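Local coordinates for protein pseudoazurin (Methylobacterium extorquens, PDB 1PMY) that binds one copper ion per molecule and probably carries electrons in the periplasm as a blue copper protein of the plastocyanin/azurin family, at residues H40-I45 against V56-G61; S30-P35 against G61-V66. All blocks are in the same frame, centred on the assembly; numbering follows the deposited sequence.

Interaction 1: residues H40-I45 against V56-G61. With CU (copper (II) ion), chain B.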
ATOM      1  N   HIS A  40      -9.880   9.863   1.552  1.00  9.60           N
ATOM      2  CA  HIS A  40      -9.029   8.648   1.441  1.00 10.16           C
ATOM      3  C   HIS A  40      -8.363   8.332   2.760  1.00  9.63           C
ATOM      4  O   HIS A  40      -8.156   9.261   3.563  1.00  9.13           O
ATOM      5  CB  HIS A  40      -8.074   8.761   0.272  1.00 10.41           C
ATOM      6  CG  HIS A  40      -8.679   9.028  -1.045  1.00 11.36           C
ATOM      7  ND1 HIS A  40      -9.424   8.236  -1.879  1.00 11.17           N
ATOM      8  CD2 HIS A  40      -8.611  10.247  -1.721  1.00 11.43           C
ATOM      9  CE1 HIS A  40      -9.767   8.860  -2.964  1.00 11.87           C
ATOM     10  NE2 HIS A  40      -9.263  10.065  -2.899  1.00 12.30           N
ATOM     11  N   ASN A  41      -8.028   7.047   2.955  1.00  8.74           N
ATOM     12  CA  ASN A  41      -7.200   6.679   4.150  1.00  9.24           C
ATOM     13  C   ASN A  41      -6.225   5.581   3.649  1.00  8.51           C
ATOM     14  O   ASN A  41      -6.268   5.170   2.486  1.00  8.68           O
ATOM     15  CB  ASN A  41      -7.885   6.356   5.418  1.00  9.54           C
ATOM     16  CG  ASN A  41      -8.534   4.958   5.453  1.00  9.35           C
ATOM     17  OD1 ASN A  41      -8.673   4.407   4.327  1.00  9.49           O
ATOM     18  ND2 ASN A  41      -8.605   4.485   6.684  1.00 10.40           N
ATOM     19  N   VAL A  42      -5.554   5.031   4.649  1.00  9.28           N
ATOM     20  CA  VAL A  42      -4.627   3.914   4.454  1.00  9.23           C
ATOM     21  C   VAL A  42      -4.879   2.888   5.598  1.00  9.21           C
ATOM     22  O   VAL A  42      -5.006   3.225   6.805  1.00  9.30           O
ATOM     23  CB  VAL A  42      -3.146   4.455   4.567  1.00  9.88           C
ATOM     24  CG1 VAL A  42      -2.232   3.265   4.161  1.00 10.73           C
ATOM     25  CG2 VAL A  42      -2.914   5.525   3.457  1.00 10.38           C
ATOM     26  N   GLU A  43      -4.992   1.654   5.149  1.00  8.58           N
ATOM     27  CA  GLU A  43      -5.231   0.576   6.169  1.00  7.52           C
ATOM     28  C   GLU A  43      -4.557  -0.673   5.685  1.00  7.18           C
ATOM     29  O   GLU A  43      -4.558  -1.019   4.457  1.00  7.20           O
ATOM     30  CB  GLU A  43      -6.720   0.330   6.437  1.00  7.41           C
ATOM     31  CG  GLU A  43      -7.038  -0.784   7.432  1.00  7.73           C
ATOM     32  CD  GLU A  43      -8.471  -0.942   7.855  1.00  8.69           C
ATOM     33  OE1 GLU A  43      -9.248  -0.110   7.405  1.00  9.94           O
ATOM     34  OE2 GLU A  43      -8.813  -1.817   8.654  1.00  9.91           O
ATOM     35  N   THR A  44      -3.992  -1.362   6.653  1.00  6.88           N
ATOM     36  CA  THR A  44      -3.331  -2.671   6.308  1.00  6.86           C
ATOM     37  C   THR A  44      -4.403  -3.610   5.647  1.00  5.46           C
ATOM     38  O   THR A  44      -5.583  -3.583   6.096  1.00  7.49           O
ATOM     39  CB  THR A  44      -2.961  -3.341   7.702  1.00  7.43           C
ATOM     40  OG1 THR A  44      -1.987  -2.455   8.324  1.00  8.56           O
ATOM     41  CG2 THR A  44      -2.457  -4.799   7.617  1.00  7.94           C
ATOM     42  N   ILE A  45      -3.962  -4.395   4.695  1.00  5.45           N
ATOM     43  CA  ILE A  45      -4.843  -5.486   4.208  1.00  5.74           C
ATOM     44  C   ILE A  45      -4.316  -6.757   4.981  1.00  6.10           C
ATOM     45  O   ILE A  45      -3.131  -7.140   4.894  1.00  6.25           O
ATOM     46  CB  ILE A  45      -4.656  -5.737   2.702  1.00  6.16           C
ATOM     47  CG1 ILE A  45      -5.454  -4.585   2.017  1.00  6.51           C
ATOM     48  CG2 ILE A  45      -5.438  -7.121   2.324  1.00  3.72           C
ATOM     49  CD1 ILE A  45      -4.887  -4.319   0.596  1.00  6.75           C
ATOM     50  N   VAL A  56      -1.989  -0.799  10.622  1.00 14.06           N
ATOM     51  CA  VAL A  56      -2.164   0.635  10.318  1.00 13.06           C
ATOM     52  C   VAL A  56      -3.621   0.886   9.914  1.00 12.50           C
ATOM     53  O   VAL A  56      -4.168   0.083   9.123  1.00 10.97           O
ATOM     54  CB  VAL A  56      -1.220   0.981   9.116  1.00 13.71           C
ATOM     55  CG1 VAL A  56      -1.419   2.407   8.595  1.00 14.14           C
ATOM     56  CG2 VAL A  56       0.215   0.659   9.465  1.00 14.20           C
ATOM     57  N   LYS A  57      -4.176   1.941  10.480  1.00 11.75           N
ATOM     58  CA  LYS A  57      -5.522   2.357  10.150  1.00 12.19           C
ATOM     59  C   LYS A  57      -5.565   3.879  10.475  1.00 11.49           C
ATOM     60  O   LYS A  57      -5.732   4.302  11.578  1.00 11.65           O
ATOM     61  CB  LYS A  57      -6.668   1.691  10.910  1.00 13.43           C
ATOM     62  CG  LYS A  57      -7.934   2.025  10.142  1.00 14.73           C
ATOM     63  CD  LYS A  57      -9.196   2.264  10.750  1.00 17.63           C
ATOM     64  CE  LYS A  57      -9.831   1.501  11.835  1.00 18.60           C
ATOM     65  NZ  LYS A  57     -10.411   2.479  12.865  1.00 20.07           N
ATOM     66  N   THR A  58      -5.480   4.642   9.384  1.00 10.25           N
ATOM     67  CA  THR A  58      -5.436   6.087   9.458  1.00  8.77           C
ATOM     68  C   THR A  58      -6.831   6.694   9.359  1.00  7.80           C
ATOM     69  O   THR A  58      -7.748   6.032   8.954  1.00  8.30           O
ATOM     70  CB  THR A  58      -4.375   6.738   8.459  1.00  8.70           C
ATOM     71  OG1 THR A  58      -4.802   6.563   7.063  1.00  8.73           O
ATOM     72  CG2 THR A  58      -3.008   6.001   8.670  1.00  8.71           C
ATOM     73  N   THR A  59      -6.869   7.961   9.748  1.00  8.92           N
ATOM     74  CA  THR A  59      -8.118   8.765   9.684  1.00  8.06           C
ATOM     75  C   THR A  59      -8.245   9.393   8.314  1.00  8.70           C
ATOM     76  O   THR A  59      -7.367   9.896   7.583  1.00  8.05           O
ATOM     77  CB  THR A  59      -8.040   9.918  10.769  1.00  8.22           C
ATOM     78  OG1 THR A  59      -7.888   9.226  12.029  1.00  9.32           O
ATOM     79  CG2 THR A  59      -9.321  10.776  10.673  1.00  8.32           C
ATOM     80  N   VAL A  60      -9.495   9.149   7.837  1.00  9.07           N
ATOM     81  CA  VAL A  60      -9.881   9.630   6.523  1.00 10.69           C
ATOM     82  C   VAL A  60      -9.654  11.160   6.342  1.00 11.77           C
ATOM     83  O   VAL A  60     -10.012  11.935   7.244  1.00 11.47           O
ATOM     84  CB  VAL A  60     -11.253   9.112   6.156  1.00 10.89           C
ATOM     85  CG1 VAL A  60     -11.738   9.815   4.864  1.00 11.11           C
ATOM     86  CG2 VAL A  60     -11.371   7.622   5.978  1.00 10.50           C
ATOM     87  N   GLY A  61      -9.058  11.480   5.217  1.00 12.40           N
ATOM     88  CA  GLY A  61      -8.804  12.885   4.843  1.00 13.06           C
ATOM     89  C   GLY A  61      -7.642  13.566   5.540  1.00 13.06           C
ATOM     90  O   GLY A  61      -7.420  14.785   5.314  1.00 13.77           O
TER
HETATM   91 CU    CU B 124      -9.703   6.287  -1.245  1.00 12.48          CU

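Interaction 2: residues S30-P35 against G61-V66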
ATOM      1  N   SER A  30      10.156   6.013   6.045  1.00 10.62           N
ATOM      2  CA  SER A  30       8.752   6.309   6.307  1.00 11.25           C
ATOM      3  C   SER A  30       8.093   6.728   4.989  1.00 10.99           C
ATOM      4  O   SER A  30       8.691   7.148   3.950  1.00 11.67           O
ATOM      5  CB  SER A  30       8.583   7.258   7.471  1.00 11.81           C
ATOM      6  OG  SER A  30       9.090   8.529   7.067  1.00 12.64           O
ATOM      7  N   ILE A  31       6.746   6.599   4.977  1.00 10.58           N
ATOM      8  CA  ILE A  31       5.968   7.176   3.861  1.00  9.83           C
ATOM      9  C   ILE A  31       5.084   8.261   4.513  1.00 11.10           C
ATOM     10  O   ILE A  31       4.522   7.989   5.548  1.00 10.91           O
ATOM     11  CB  ILE A  31       5.043   6.112   3.132  1.00  9.42           C
ATOM     12  CG1 ILE A  31       5.916   5.098   2.365  1.00  8.55           C
ATOM     13  CG2 ILE A  31       3.995   6.765   2.194  1.00  8.36           C
ATOM     14  CD1 ILE A  31       5.133   3.800   1.854  1.00  7.38           C
ATOM     15  N   LYS A  32       4.986   9.371   3.806  1.00 11.06           N
ATOM     16  CA  LYS A  32       3.950  10.360   4.218  1.00 12.26           C
ATOM     17  C   LYS A  32       2.865  10.252   3.115  1.00 12.41           C
ATOM     18  O   LYS A  32       3.070  10.519   1.883  1.00 12.81           O
ATOM     19  CB  LYS A  32       4.566  11.759   4.208  1.00 13.49           C
ATOM     20  CG  LYS A  32       3.599  12.828   4.747  1.00 16.55           C
ATOM     21  CD  LYS A  32       4.333  14.220   4.724  1.00 18.05           C
ATOM     22  CE  LYS A  32       4.891  14.539   6.112  1.00 19.82           C
ATOM     23  NZ  LYS A  32       3.788  15.031   7.029  1.00 20.49           N
ATOM     24  N   PHE A  33       1.668   9.901   3.500  1.00 11.10           N
ATOM     25  CA  PHE A  33       0.511   9.757   2.584  1.00 11.71           C
ATOM     26  C   PHE A  33      -0.186  11.158   2.633  1.00 12.54           C
ATOM     27  O   PHE A  33      -0.445  11.574   3.739  1.00 12.74           O
ATOM     28  CB  PHE A  33      -0.500   8.718   3.153  1.00 10.70           C
ATOM     29  CG  PHE A  33       0.069   7.312   2.977  1.00 10.35           C
ATOM     30  CD1 PHE A  33      -0.100   6.648   1.815  1.00 10.38           C
ATOM     31  CD2 PHE A  33       0.789   6.757   4.089  1.00 10.24           C
ATOM     32  CE1 PHE A  33       0.441   5.381   1.642  1.00 10.82           C
ATOM     33  CE2 PHE A  33       1.229   5.441   3.980  1.00 11.04           C
ATOM     34  CZ  PHE A  33       1.101   4.774   2.743  1.00 10.86           C
ATOM     35  N   LEU A  34      -0.312  11.739   1.443  1.00 13.12           N
ATOM     36  CA  LEU A  34      -0.869  13.103   1.353  1.00 13.62           C
ATOM     37  C   LEU A  34      -2.306  13.103   0.883  1.00 13.81           C
ATOM     38  O   LEU A  34      -2.547  12.566  -0.184  1.00 14.15           O
ATOM     39  CB  LEU A  34       0.060  13.846   0.348  1.00 13.82           C
ATOM     40  CG  LEU A  34       1.499  14.075   0.890  1.00 14.25           C
ATOM     41  CD1 LEU A  34       2.345  14.583  -0.270  1.00 14.65           C
ATOM     42  CD2 LEU A  34       1.493  14.965   2.091  1.00 15.16           C
ATOM     43  N   PRO A  35      -3.160  13.793   1.643  1.00 13.93           N
ATOM     44  CA  PRO A  35      -4.569  13.893   1.274  1.00 13.96           C
ATOM     45  C   PRO A  35      -4.763  14.889   0.142  1.00 13.83           C
ATOM     46  O   PRO A  35      -5.537  15.851   0.315  1.00 13.62           O
ATOM     47  CB  PRO A  35      -5.228  14.297   2.621  1.00 14.48           C
ATOM     48  CG  PRO A  35      -4.178  15.224   3.238  1.00 14.72           C
ATOM     49  CD  PRO A  35      -2.842  14.498   2.926  1.00 14.01           C
ATOM     50  N   GLY A  61      -9.058  11.480   5.217  1.00 12.40           N
ATOM     51  CA  GLY A  61      -8.804  12.885   4.843  1.00 13.06           C
ATOM     52  C   GLY A  61      -7.642  13.566   5.540  1.00 13.06           C
ATOM     53  O   GLY A  61      -7.420  14.785   5.314  1.00 13.77           O
ATOM     54  N   GLN A  62      -6.869  12.833   6.356  1.00 13.61           N
ATOM     55  CA  GLN A  62      -5.707  13.428   7.060  1.00 13.75           C
ATOM     56  C   GLN A  62      -4.396  12.936   6.466  1.00 13.01           C
ATOM     57  O   GLN A  62      -4.236  11.769   6.001  1.00 12.28           O
ATOM     58  CB  GLN A  62      -5.686  12.975   8.539  1.00 15.34           C
ATOM     59  CG  GLN A  62      -6.843  13.564   9.300  1.00 17.92           C
ATOM     60  CD  GLN A  62      -6.689  13.572  10.786  1.00 19.40           C
ATOM     61  OE1 GLN A  62      -7.569  14.178  11.438  1.00 20.68           O
ATOM     62  NE2 GLN A  62      -5.734  12.914  11.432  1.00 20.10           N
ATOM     63  N   GLU A  63      -3.362  13.797   6.625  1.00 13.02           N
ATOM     64  CA  GLU A  63      -1.991  13.348   6.175  1.00 13.57           C
ATOM     65  C   GLU A  63      -1.624  12.287   7.247  1.00 13.40           C
ATOM     66  O   GLU A  63      -2.120  12.412   8.431  1.00 13.24           O
ATOM     67  CB  GLU A  63      -0.971  14.411   6.525  1.00 15.04           C
ATOM     68  CG  GLU A  63      -1.063  15.791   6.056  1.00 18.37           C
ATOM     69  CD  GLU A  63       0.267  16.466   5.687  1.00 19.71           C
ATOM     70  OE1 GLU A  63       1.296  16.109   6.296  1.00 20.41           O
ATOM     71  OE2 GLU A  63       0.207  17.284   4.785  1.00 21.06           O
ATOM     72  N   ALA A  64      -0.800  11.347   6.893  1.00 12.61           N
ATOM     73  CA  ALA A  64      -0.424  10.320   7.870  1.00 12.49           C
ATOM     74  C   ALA A  64       0.984   9.855   7.532  1.00 12.62           C
ATOM     75  O   ALA A  64       1.350   9.916   6.351  1.00 13.86           O
ATOM     76  CB  ALA A  64      -1.366   9.077   7.706  1.00 12.51           C
ATOM     77  N   VAL A  65       1.697   9.514   8.528  1.00 12.85           N
ATOM     78  CA  VAL A  65       3.035   8.980   8.356  1.00 12.73           C
ATOM     79  C   VAL A  65       3.074   7.566   8.956  1.00 12.59           C
ATOM     80  O   VAL A  65       2.575   7.234  10.040  1.00 13.50           O
ATOM     81  CB  VAL A  65       4.087   9.932   8.985  1.00 13.37           C
ATOM     82  CG1 VAL A  65       5.435   9.145   8.954  1.00 13.63           C
ATOM     83  CG2 VAL A  65       4.134  11.233   8.226  1.00 13.93           C
ATOM     84  N   VAL A  66       3.744   6.692   8.143  1.00 12.13           N
ATOM     85  CA  VAL A  66       3.956   5.309   8.592  1.00 12.16           C
ATOM     86  C   VAL A  66       5.457   5.017   8.496  1.00 12.38           C
ATOM     87  O   VAL A  66       6.051   5.124   7.408  1.00 13.16           O
ATOM     88  CB  VAL A  66       3.137   4.303   7.721  1.00 12.29           C
ATOM     89  CG1 VAL A  66       3.332   2.830   8.228  1.00 12.76           C
ATOM     90  CG2 VAL A  66       1.658   4.696   7.784  1.00 13.17           C
TER

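Interaction 1: residues H40-I45 against V56-G61
The amide of N41 reaches across to the backbone of T58: ND2 donates to T58 O over 2.9 Å, and the acceptor lies in the amide plane. CG of N41 stands between the backbone N and the carbonyl carbon (chi1 76°), which turns the amide toward the facing segment, while OD1 accepts from the backbone N of A79, next to the copper ligand C78. Both ends of this buried amide are satisfied, and V60 CG2 packs on its CB. T58 answers with its hydroxyl, whose OG1 takes the V42 N-H at 3.0 Å in a bent bond (143°); the T58 N-H goes back to V42 O, nearly straight on to the carbonyl. At the other end the roles are reversed: V56 N donates to T44 OG1 at 2.8 Å and T44 N to V56 O. Around the E43-K57 bridge the segments run antiparallel, but two threonine hydroxyls act as acceptors and the N41 amide as a donor where a regular ladder would use main-chain groups. The carboxylate of E43 lies alongside the K57 methylenes, its OE2 hydrogen-bonded to Y55 OH; the lysine NZ stays 6.2 Å from E43 OE1. Past V60, H40 O receives the G61 N-H at 2.9 Å and 174°. The H40 side chain leaves the backbone away from 56-61, and its ND1 binds the copper ion at 2.1 Å in a site completed by C78, H81 and M86. The bonds of H40 O and N41 ND2 tie this ligand and its neighbour to the 56-61 loop, while N41 OD1 extends the network to the C78 side of the site.

Interaction 2: residues S30-P35 against G61-V66
K32 NZ meets E63 OE1 at 2.8 Å, approaching the oxygen nearly along its C-O bond, in a salt bridge beside the antiparallel pairing of strands 30-34 and 64-67. The latter is an edge strand of the sheet of this cupredoxin fold, and 30-34 joins it to strand 2-8. K32 leaves the backbone extended, with CG anti to its N (chi1 -175°), then bends at chi3 and chi4 to bring the ammonium group over to the glutamate. On the way its CG passes V65 CG2 at 3.9 Å, so the non-hydrogen-bonded pair K32-V65 adds apolar packing next to the ion pair. E63 also lies alongside L34, and its CG rests near P35 CD where the strand pairing gives way to loop.

Two hydrogen-bonded pairs close the ladder. I31 exchanges both bonds with V66, and F33 does so with A64, although the return bond from A64 N to F33 O is longer, at 3.2 Å. Side chains of these pairs occupy the face opposite K32 and V65, where I31 and F33 are buried and A64 and V66 meet T58 and V56. There the F33 ring is covered on one face by I31 CG2 of its own strand, 3.4 Å above the plane and over the ring centre. Across the strands, the same ring presents its edge to V66, with CE2 meeting CG2 at 3.9 Å.

How the interactions relate
From the N terminus, strand 30-34 comes first, followed by the loop carrying the copper ligand H40 and strand 43-44, then the long loop containing 56-61 and finally strand 64-67. Interaction 1 closes the inner loop, with ten residues between its segments; interaction 2 closes the wider one around it, and G61 belongs to both. The two strand partners of the wider closure lie at one edge of the sheet order, whereas 43-44 lies at the other and pairs with 72-77. Between the contacts, V42 CG2 packs on F33 CD1 at 3.4 Å, T58 on A64 and V56 on V66, so the 56-61 loop lies between the two edge strands, its G61 end near H40.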